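Local coordinates for outer membrane protein Omp121 (Bacteroides thetaiotaomicron, PDB 5FQ8), which belongs to the TonB-dependent receptor family and probably takes up substrates across the outer membrane, with calcium and magnesium ions bound, at residues 542-547 against 558-563. Numbering follows the deposited sequence.
Sequences VTARND and SFFYPG
T543, R545 and D547 face G563, Y561 and F559 as hydrogen-bonded pairs of an antiparallel sheet, the two strand axes running at 173°. The backbone bond from Y561 N to R545 O, 3.0 Å, is nearly straight, whereas the return bond from R545 N to Y561 O is weak.

On the face of R545, D547 and Y561, polar contacts converge on the D547 carboxylate. Its OD1 takes R545 NE at 2.6 Å through the syn lone pair, near the guanidinium plane, in a salt bridge; its OD2 accepts the hydroxyl of Y561 at the edge of that ring. R545 reaches past Y561 with CG anti to the backbone N (chi1 176°) and an extended chain, the two side chains pointing the same way, and its NH2 continues to N481. Shortened to an alanine, R545 would lose everything beyond CB, which is likely to leave the buried D547 carboxylate without the guanidinium that pairs with OD1 and the Y561 hydroxyl without the CD lying beside it.

Over the ring faces lie aliphatic carbons: R545 CB is 4.2 Å from the centroid of the Y561 ring, and D547 CB is 3.9 Å from that of F559.

A544, N546, F560 and P562 turn to the other face, where N546 ND2 donates at 3.2 Å to S558 OG, which lies in the N546 amide plane, and a water links N546 OD1 to S558 OG. A544 CB touches F560 CE1.

Side chains alternate between the two faces of this beta hairpin, strands 538-549 and 558-569, in the wall of the barrel characteristic of TonB-dependent receptors; the face with R545 and D547 lies beside A151 of the plug.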
loop_
_atom_site.group_PDB
_atom_site.type_symbol
_atom_site.label_atom_id
_atom_site.label_comp_id
_atom_site.label_asym_id
_atom_site.label_seq_id
_atom_site.Cartn_x
_atom_site.Cartn_y
_atom_site.Cartn_z
ATOM N N VAL B 542 -47.197 -27.801 -2.491
ATOM C CA VAL B 542 -46.329 -28.398 -1.482
ATOM C C VAL B 542 -44.885 -28.273 -1.945
ATOM O O VAL B 542 -44.526 -28.801 -3.003
ATOM C CB VAL B 542 -46.693 -29.867 -1.230
ATOM C CG1 VAL B 542 -45.598 -30.547 -0.454
ATOM C CG2 VAL B 542 -47.973 -29.933 -0.473
ATOM N N THR B 543 -44.056 -27.592 -1.154
ATOM C CA THR B 543 -42.661 -27.354 -1.492
ATOM C C THR B 543 -41.741 -28.062 -0.513
ATOM O O THR B 543 -42.037 -28.165 0.675
ATOM C CB THR B 543 -42.322 -25.876 -1.478
ATOM O OG1 THR B 543 -42.643 -25.335 -0.199
ATOM C CG2 THR B 543 -43.081 -25.141 -2.539
ATOM N N ALA B 544 -40.603 -28.522 -1.021
ATOM C CA ALA B 544 -39.601 -29.201 -0.210
ATOM C C ALA B 544 -38.230 -28.986 -0.826
ATOM O O ALA B 544 -38.073 -29.083 -2.044
ATOM C CB ALA B 544 -39.885 -30.698 -0.099
ATOM N N ARG B 545 -37.243 -28.697 0.018
ATOM C CA ARG B 545 -35.890 -28.475 -0.459
ATOM C C ARG B 545 -34.899 -28.900 0.603
ATOM O O ARG B 545 -35.067 -28.577 1.777
ATOM C CB ARG B 545 -35.646 -27.013 -0.826
ATOM C CG ARG B 545 -34.220 -26.751 -1.239
ATOM C CD ARG B 545 -34.048 -25.439 -1.971
ATOM N NE ARG B 545 -32.645 -25.242 -2.305
ATOM C CZ ARG B 545 -32.201 -24.387 -3.211
ATOM N NH1 ARG B 545 -33.046 -23.640 -3.882
ATOM N NH2 ARG B 545 -30.908 -24.291 -3.446
ATOM N N ASN B 546 -33.867 -29.617 0.185
ATOM C CA ASN B 546 -32.742 -29.922 1.054
ATOM C C ASN B 546 -31.488 -29.304 0.465
ATOM O O ASN B 546 -31.233 -29.431 -0.734
ATOM C CB ASN B 546 -32.558 -31.423 1.246
ATOM C CG ASN B 546 -31.680 -31.743 2.441
ATOM O OD1 ASN B 546 -32.175 -31.945 3.552
ATOM N ND2 ASN B 546 -30.369 -31.761 2.224
ATOM N N ASP B 547 -30.716 -28.637 1.308
ATOM C CA ASP B 547 -29.515 -27.942 0.895
ATOM C C ASP B 547 -28.317 -28.528 1.619
ATOM O O ASP B 547 -28.441 -29.115 2.690
ATOM C CB ASP B 547 -29.604 -26.449 1.195
ATOM C CG ASP B 547 -30.552 -25.742 0.296
ATOM O OD1 ASP B 547 -30.858 -26.296 -0.767
ATOM O OD2 ASP B 547 -30.987 -24.631 0.648
ATOM N N SER B 558 -26.216 -30.378 6.029
ATOM C CA SER B 558 -27.518 -30.606 5.420
ATOM C C SER B 558 -28.645 -30.020 6.258
ATOM O O SER B 558 -28.742 -30.298 7.459
ATOM C CB SER B 558 -27.739 -32.105 5.240
ATOM O OG SER B 558 -29.110 -32.436 5.135
ATOM N N PHE B 559 -29.506 -29.221 5.623
ATOM C CA PHE B 559 -30.753 -28.794 6.245
ATOM C C PHE B 559 -31.912 -28.930 5.270
ATOM O O PHE B 559 -31.769 -28.682 4.074
ATOM C CB PHE B 559 -30.679 -27.358 6.775
ATOM C CG PHE B 559 -30.198 -26.345 5.775
ATOM C CD1 PHE B 559 -28.861 -26.104 5.613
ATOM C CD2 PHE B 559 -31.091 -25.593 5.046
ATOM C CE1 PHE B 559 -28.426 -25.167 4.732
ATOM C CE2 PHE B 559 -30.660 -24.654 4.166
ATOM C CZ PHE B 559 -29.331 -24.439 4.007
ATOM N N PHE B 560 -33.065 -29.319 5.802
ATOM C CA PHE B 560 -34.267 -29.557 5.024
ATOM C C PHE B 560 -35.373 -28.632 5.496
ATOM O O PHE B 560 -35.577 -28.469 6.697
ATOM C CB PHE B 560 -34.701 -31.007 5.166
ATOM C CG PHE B 560 -36.098 -31.280 4.704
ATOM C CD1 PHE B 560 -36.352 -31.615 3.393
ATOM C CD2 PHE B 560 -37.154 -31.233 5.588
ATOM C CE1 PHE B 560 -37.619 -31.871 2.981
ATOM C CE2 PHE B 560 -38.424 -31.492 5.177
ATOM C CZ PHE B 560 -38.660 -31.813 3.875
ATOM N N TYR B 561 -36.105 -28.048 4.554
ATOM C CA TYR B 561 -37.216 -27.172 4.911
ATOM C C TYR B 561 -38.420 -27.340 3.989
ATOM O O TYR B 561 -38.318 -27.128 2.776
ATOM C CB TYR B 561 -36.779 -25.708 4.921
ATOM C CG TYR B 561 -35.896 -25.258 3.780
ATOM C CD1 TYR B 561 -34.559 -25.599 3.742
ATOM C CD2 TYR B 561 -36.384 -24.453 2.770
ATOM C CE1 TYR B 561 -33.745 -25.186 2.731
ATOM C CE2 TYR B 561 -35.564 -24.028 1.752
ATOM C CZ TYR B 561 -34.240 -24.402 1.749
ATOM O OH TYR B 561 -33.389 -24.002 0.762
ATOM N N PRO B 562 -39.577 -27.699 4.530
ATOM C CA PRO B 562 -40.763 -27.869 3.694
ATOM C C PRO B 562 -41.726 -26.712 3.799
ATOM O O PRO B 562 -41.520 -25.781 4.578
ATOM C CB PRO B 562 -41.388 -29.142 4.258
ATOM C CG PRO B 562 -40.957 -29.164 5.709
ATOM C CD PRO B 562 -39.816 -28.195 5.890
ATOM N N GLY B 563 -42.798 -26.780 3.021
ATOM C CA GLY B 563 -43.824 -25.756 3.048
ATOM C C GLY B 563 -45.111 -26.235 2.416
ATOM O O GLY B 563 -45.137 -27.228 1.688
HETATM O O HOH W 1 -31.651 -32.452 6.315
#